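Local coordinates for putative cell adhesion protein (Parabacteroides distasonis, PDB 3LIU) that probably serves as a fimbrial (pilus) subunit in cell adhesion, as a member of the FimA/Mfa1 family of fimbrillins, at residues 309-314 and 362-367; 108-113 and 215-220. All blocks are in the same frame, centred on the assembly; numbering follows the deposited sequence.

Contact 1 (309-314 and 362-367); sequences LIVKGD and ISLTII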
loop_
_atom_site.group_PDB
_atom_site.type_symbol
_atom_site.label_atom_id
_atom_site.label_comp_id
_atom_site.label_asym_id
_atom_site.label_seq_id
_atom_site.Cartn_x
_atom_site.Cartn_y
_atom_site.Cartn_z
ATOM N N LEU A 309 -5.661 10.000 7.329
ATOM C CA LEU A 309 -5.777 11.044 6.372
ATOM C C LEU A 309 -6.224 12.291 7.096
ATOM O O LEU A 309 -7.258 12.310 7.793
ATOM C CB LEU A 309 -6.735 10.681 5.215
ATOM C CG LEU A 309 -6.833 11.806 4.159
ATOM C CD1 LEU A 309 -6.869 11.287 2.734
ATOM C CD2 LEU A 309 -8.000 12.757 4.425
ATOM N N ILE A 310 -5.435 13.347 6.935
ATOM C CA ILE A 310 -5.716 14.621 7.579
ATOM C C ILE A 310 -5.845 15.727 6.531
ATOM O O ILE A 310 -4.970 15.862 5.634
ATOM C CB ILE A 310 -4.583 14.980 8.585
ATOM C CG1 ILE A 310 -4.338 13.819 9.550
ATOM C CG2 ILE A 310 -4.922 16.303 9.420
ATOM C CD1 ILE A 310 -3.202 14.070 10.596
ATOM N N VAL A 311 -6.950 16.485 6.598
ATOM C CA VAL A 311 -7.147 17.665 5.761
ATOM C C VAL A 311 -7.037 18.961 6.561
ATOM O O VAL A 311 -7.322 18.997 7.771
ATOM C CB VAL A 311 -8.477 17.625 4.975
ATOM C CG1 VAL A 311 -8.646 16.223 4.276
ATOM C CG2 VAL A 311 -9.623 17.902 5.877
ATOM N N LYS A 312 -6.535 19.987 5.882
ATOM C CA LYS A 312 -6.473 21.339 6.409
ATOM C C LYS A 312 -7.200 22.283 5.471
ATOM O O LYS A 312 -7.023 22.201 4.258
ATOM C CB LYS A 312 -5.038 21.810 6.534
ATOM C CG LYS A 312 -4.894 23.048 7.457
ATOM C CD LYS A 312 -3.527 23.654 7.444
ATOM C CE LYS A 312 -3.243 24.332 6.139
ATOM N NZ LYS A 312 -1.894 24.874 6.149
ATOM N N GLY A 313 -7.993 23.204 6.032
ATOM C CA GLY A 313 -8.657 24.229 5.218
ATOM C C GLY A 313 -9.312 25.306 6.063
ATOM O O GLY A 313 -9.178 25.321 7.286
ATOM N N ASP A 314 -10.038 26.200 5.411
ATOM C CA ASP A 314 -10.631 27.358 6.078
ATOM C C ASP A 314 -12.109 27.094 6.196
ATOM O O ASP A 314 -12.763 26.839 5.187
ATOM C CB ASP A 314 -10.388 28.644 5.273
ATOM C CG ASP A 314 -8.907 28.970 5.123
ATOM O OD1 ASP A 314 -8.063 28.368 5.824
ATOM O OD2 ASP A 314 -8.589 29.803 4.261
ATOM N N ILE A 362 -12.120 8.475 0.273
ATOM C CA ILE A 362 -12.620 9.107 1.512
ATOM C C ILE A 362 -13.412 10.385 1.173
ATOM O O ILE A 362 -12.917 11.261 0.468
ATOM C CB ILE A 362 -11.435 9.432 2.470
ATOM C CG1 ILE A 362 -10.677 8.123 2.793
ATOM C CG2 ILE A 362 -11.924 10.164 3.733
ATOM C CD1 ILE A 362 -9.492 8.256 3.644
ATOM N N SER A 363 -14.655 10.449 1.628
ATOM C CA SER A 363 -15.488 11.631 1.474
ATOM C C SER A 363 -15.794 12.189 2.844
ATOM O O SER A 363 -16.362 11.492 3.696
ATOM C CB SER A 363 -16.803 11.271 0.766
ATOM O OG SER A 363 -16.512 10.727 -0.503
ATOM N N LEU A 364 -15.425 13.447 3.050
ATOM C CA LEU A 364 -15.612 14.104 4.331
ATOM C C LEU A 364 -16.801 15.045 4.354
ATOM O O LEU A 364 -17.065 15.749 3.375
ATOM C CB LEU A 364 -14.341 14.874 4.688
ATOM C CG LEU A 364 -13.096 14.018 4.836
ATOM C CD1 LEU A 364 -11.911 14.909 5.363
ATOM C CD2 LEU A 364 -13.386 12.829 5.739
ATOM N N THR A 365 -17.536 15.039 5.461
ATOM C CA THR A 365 -18.587 16.027 5.686
ATOM C C THR A 365 -18.115 16.831 6.886
ATOM O O THR A 365 -18.031 16.301 7.998
ATOM C CB THR A 365 -19.959 15.401 5.991
ATOM O OG1 THR A 365 -20.387 14.623 4.868
ATOM C CG2 THR A 365 -21.037 16.490 6.288
ATOM N N ILE A 366 -17.775 18.095 6.658
ATOM C CA ILE A 366 -17.293 18.958 7.728
ATOM C C ILE A 366 -18.468 19.698 8.343
ATOM O O ILE A 366 -19.223 20.358 7.634
ATOM C CB ILE A 366 -16.224 19.914 7.169
ATOM C CG1 ILE A 366 -14.989 19.073 6.797
ATOM C CG2 ILE A 366 -15.898 21.031 8.187
ATOM C CD1 ILE A 366 -14.186 19.672 5.808
ATOM N N ILE A 367 -18.644 19.578 9.656
ATOM C CA ILE A 367 -19.835 20.105 10.332
ATOM C C ILE A 367 -19.541 21.132 11.442
ATOM O O ILE A 367 -20.413 21.476 12.233
ATOM C CB ILE A 367 -20.726 18.946 10.887
ATOM C CG1 ILE A 367 -20.022 18.201 12.025
ATOM C CG2 ILE A 367 -21.109 17.966 9.722
ATOM C CD1 ILE A 367 -20.993 17.381 12.886
#

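Contact 2 (108-113 and 215-220); sequences DFIETT and ASTEEW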
loop_
_atom_site.group_PDB
_atom_site.type_symbol
_atom_site.label_atom_id
_atom_site.label_comp_id
_atom_site.label_asym_id
_atom_site.label_seq_id
_atom_site.Cartn_x
_atom_site.Cartn_y
_atom_site.Cartn_z
ATOM N N ASP A 108 12.636 -16.532 4.113
ATOM C CA ASP A 108 13.496 -15.323 4.064
ATOM C C ASP A 108 13.214 -14.501 2.805
ATOM O O ASP A 108 13.226 -13.281 2.858
ATOM C CB ASP A 108 15.000 -15.649 4.160
ATOM C CG ASP A 108 15.388 -16.159 5.559
ATOM O OD1 ASP A 108 15.072 -15.427 6.484
ATOM O OD2 ASP A 108 15.975 -17.265 5.748
ATOM N N PHE A 109 12.911 -15.175 1.692
ATOM C CA PHE A 109 12.630 -14.453 0.446
ATOM C C PHE A 109 11.396 -13.557 0.665
ATOM O O PHE A 109 11.475 -12.352 0.530
ATOM C CB PHE A 109 12.480 -15.446 -0.721
ATOM C CG PHE A 109 12.225 -14.807 -2.061
ATOM C CD1 PHE A 109 10.947 -14.417 -2.432
ATOM C CD2 PHE A 109 13.241 -14.673 -2.971
ATOM C CE1 PHE A 109 10.705 -13.813 -3.674
ATOM C CE2 PHE A 109 13.024 -14.110 -4.198
ATOM C CZ PHE A 109 11.739 -13.666 -4.548
ATOM N N ILE A 110 10.278 -14.140 1.064
ATOM C CA ILE A 110 8.998 -13.414 1.072
ATOM C C ILE A 110 8.948 -12.389 2.233
ATOM O O ILE A 110 8.241 -11.381 2.157
ATOM C CB ILE A 110 7.751 -14.370 1.087
ATOM C CG1 ILE A 110 7.603 -15.063 2.442
ATOM C CG2 ILE A 110 7.832 -15.369 -0.073
ATOM C CD1 ILE A 110 6.280 -15.959 2.565
ATOM N N GLU A 111 9.711 -12.664 3.293
ATOM C CA GLU A 111 9.874 -11.731 4.434
ATOM C C GLU A 111 10.826 -10.573 4.167
ATOM O O GLU A 111 10.950 -9.704 5.030
ATOM C CB GLU A 111 10.336 -12.479 5.696
ATOM C CG GLU A 111 9.247 -13.362 6.318
ATOM C CD GLU A 111 8.189 -12.509 7.061
ATOM O OE1 GLU A 111 8.482 -11.393 7.576
ATOM O OE2 GLU A 111 7.037 -12.945 7.104
ATOM N N THR A 112 11.506 -10.554 3.023
ATOM C CA THR A 112 12.353 -9.445 2.663
ATOM C C THR A 112 11.640 -8.089 2.817
ATOM O O THR A 112 10.511 -7.925 2.392
ATOM C CB THR A 112 12.891 -9.576 1.224
ATOM O OG1 THR A 112 13.636 -10.776 1.123
ATOM C CG2 THR A 112 13.807 -8.433 0.889
ATOM N N THR A 113 12.298 -7.140 3.478
ATOM C CA THR A 113 11.667 -5.865 3.790
ATOM C C THR A 113 11.765 -4.920 2.591
ATOM O O THR A 113 12.856 -4.686 2.090
ATOM C CB THR A 113 12.292 -5.214 5.017
ATOM O OG1 THR A 113 12.058 -6.068 6.151
ATOM C CG2 THR A 113 11.634 -3.827 5.272
ATOM N N ALA A 215 6.207 -10.302 -0.072
ATOM C CA ALA A 215 5.213 -11.253 -0.572
ATOM C C ALA A 215 4.623 -12.040 0.573
ATOM O O ALA A 215 5.215 -12.069 1.668
ATOM C CB ALA A 215 5.828 -12.154 -1.611
ATOM N N SER A 216 3.447 -12.637 0.308
ATOM C CA SER A 216 2.757 -13.544 1.192
ATOM C C SER A 216 2.638 -14.942 0.575
ATOM O O SER A 216 2.644 -15.108 -0.653
ATOM C CB SER A 216 1.349 -13.024 1.510
ATOM O OG SER A 216 0.580 -12.950 0.334
ATOM N N THR A 217 2.478 -15.944 1.434
ATOM C CA THR A 217 2.326 -17.323 0.991
ATOM C C THR A 217 1.083 -17.525 0.141
ATOM O O THR A 217 1.120 -18.153 -0.946
ATOM C CB THR A 217 2.232 -18.281 2.192
ATOM O OG1 THR A 217 3.478 -18.262 2.883
ATOM C CG2 THR A 217 1.971 -19.659 1.718
ATOM N N GLU A 218 -0.018 -16.975 0.629
ATOM C CA GLU A 218 -1.268 -17.040 -0.078
ATOM C C GLU A 218 -1.443 -15.820 -0.994
ATOM O O GLU A 218 -0.809 -14.756 -0.841
ATOM C CB GLU A 218 -2.449 -17.173 0.900
ATOM C CG GLU A 218 -2.345 -18.324 1.937
ATOM C CD GLU A 218 -2.152 -19.696 1.300
ATOM O OE1 GLU A 218 -2.727 -19.925 0.213
ATOM O OE2 GLU A 218 -1.434 -20.548 1.891
ATOM N N GLU A 219 -2.314 -15.992 -1.974
ATOM C CA GLU A 219 -2.682 -14.908 -2.887
ATOM C C GLU A 219 -3.320 -13.793 -2.105
ATOM O O GLU A 219 -4.267 -14.030 -1.369
ATOM C CB GLU A 219 -3.708 -15.439 -3.895
ATOM C CG GLU A 219 -4.151 -14.426 -4.904
ATOM C CD GLU A 219 -3.228 -14.374 -6.040
ATOM O OE1 GLU A 219 -2.056 -14.724 -5.853
ATOM O OE2 GLU A 219 -3.689 -14.048 -7.128
ATOM N N TRP A 220 -2.825 -12.569 -2.259
ATOM C CA TRP A 220 -3.412 -11.408 -1.580
ATOM C C TRP A 220 -3.393 -11.565 -0.051
ATOM O O TRP A 220 -4.255 -11.057 0.648
ATOM C CB TRP A 220 -4.848 -11.178 -2.082
ATOM C CG TRP A 220 -5.314 -9.723 -2.072
ATOM C CD1 TRP A 220 -5.115 -8.795 -1.088
ATOM C CD2 TRP A 220 -6.105 -9.071 -3.071
ATOM N NE1 TRP A 220 -5.697 -7.592 -1.428
ATOM C CE2 TRP A 220 -6.331 -7.741 -2.632
ATOM C CE3 TRP A 220 -6.629 -9.471 -4.300
ATOM C CZ2 TRP A 220 -7.080 -6.824 -3.375
ATOM C CZ3 TRP A 220 -7.389 -8.555 -5.034
ATOM C CH2 TRP A 220 -7.596 -7.251 -4.566
HETATM O O HOH W 1 5.206 -12.916 4.235
#

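Contact 1 (309-314 and 362-367)
L309 meets I362 and V311 meets L364, two aliphatic pairs that reach toward each other tip to tip across buried ground between strands 308-319 and 358-366. The CD1 methyl of I362 arrives beside CB of L309 at 4.0 Å and comes almost as near to that residue's CD1. I362 gets there through a fully extended outer chain (chi2 178°), which carries CD1 to the far end of its reach. In the second pair CD1 of L364 sits against both branches of V311, 3.7 Å from CG1 and 3.8 Å from CG2, so the valine presents a fork and the leucine a single methyl. No hydrogen bond crosses; the CA atoms of V311 and L364 stand 9.3 Å apart, the spacing of two facing layers rather than of neighbouring strands in one sheet. The arrangement is that of a beta-sandwich interior, consistent with the transthyretin-like fold to which the family is assigned, and branched apolar residues suit it because they fill the gap without polar groups to satisfy. Farther out, V337 touches both L309 and I362, while L200 lies on V311 and L180 on L364. Backbone bonds of L309 to I335 and V311 to Y333 fix the strand that presents these side chains.

Contact 2 (108-113 and 215-220)
I110 and A215 bring their backbones together with CA atoms 4.7 Å apart, where the C-terminal part of helix 106-110 meets the loop following strand 193-213 and A215 N donates to I110 O over 3.2 Å, in the carbonyl plane and on a lone pair, with an N-H...O angle of 158°. The two carbonyl oxygens also lie close but are both acceptors and make no bond; A215 O instead accepts a hydrogen bond from a water at 2.7 Å, which reaches E111 OE2 only weakly. The side chain of I110 then spreads along the loop. Its CB and CG2 rest against the methyl of A215, CB to CB at 4.0 Å, a spot where a small residue lets helix and loop approach closely. Placing CG1 between backbone N and carbonyl carbon (chi1 71°), with the chain extended beyond it, sends CD1 across to OG1 of T217 at 3.6 Å. With an alanine in place of I110, the CG2 and CD1 methyls lying on A215 and T217 are gone, and a gap would probably open between the helix and the loop. Within the loop, S216 OG donates to E218 O at 2.6 Å, bracing it. V87 of strand 82-90 touches both A215 and F109. The single backbone bond thus sets how helix end and loop sit together, the isoleucine fills the space beside it, and water serves A215 O.

Overall arrangement
From the N terminus, contact 2 opens first, at the short helix 106-110. The chain then runs through about a hundred residues rich in strand, including the long strand 193-213, before the loop that follows it returns to the helix and closes the circuit. Contact 1 opens only later, on strand 308-319, and closes at 358-366 after 47 residues that include strand 326-336. The two loops are therefore in series, neither nested nor crossed. The centres of contact 1 and contact 2 are about 35 Å apart, on opposite sides of the chain's centre. Strand 193-213 relates them: it leads into the loop of contact 2 and pairs with strand 308-319 of contact 1. Contact 2 joins helix to loop; contact 1 joins two facing sheets.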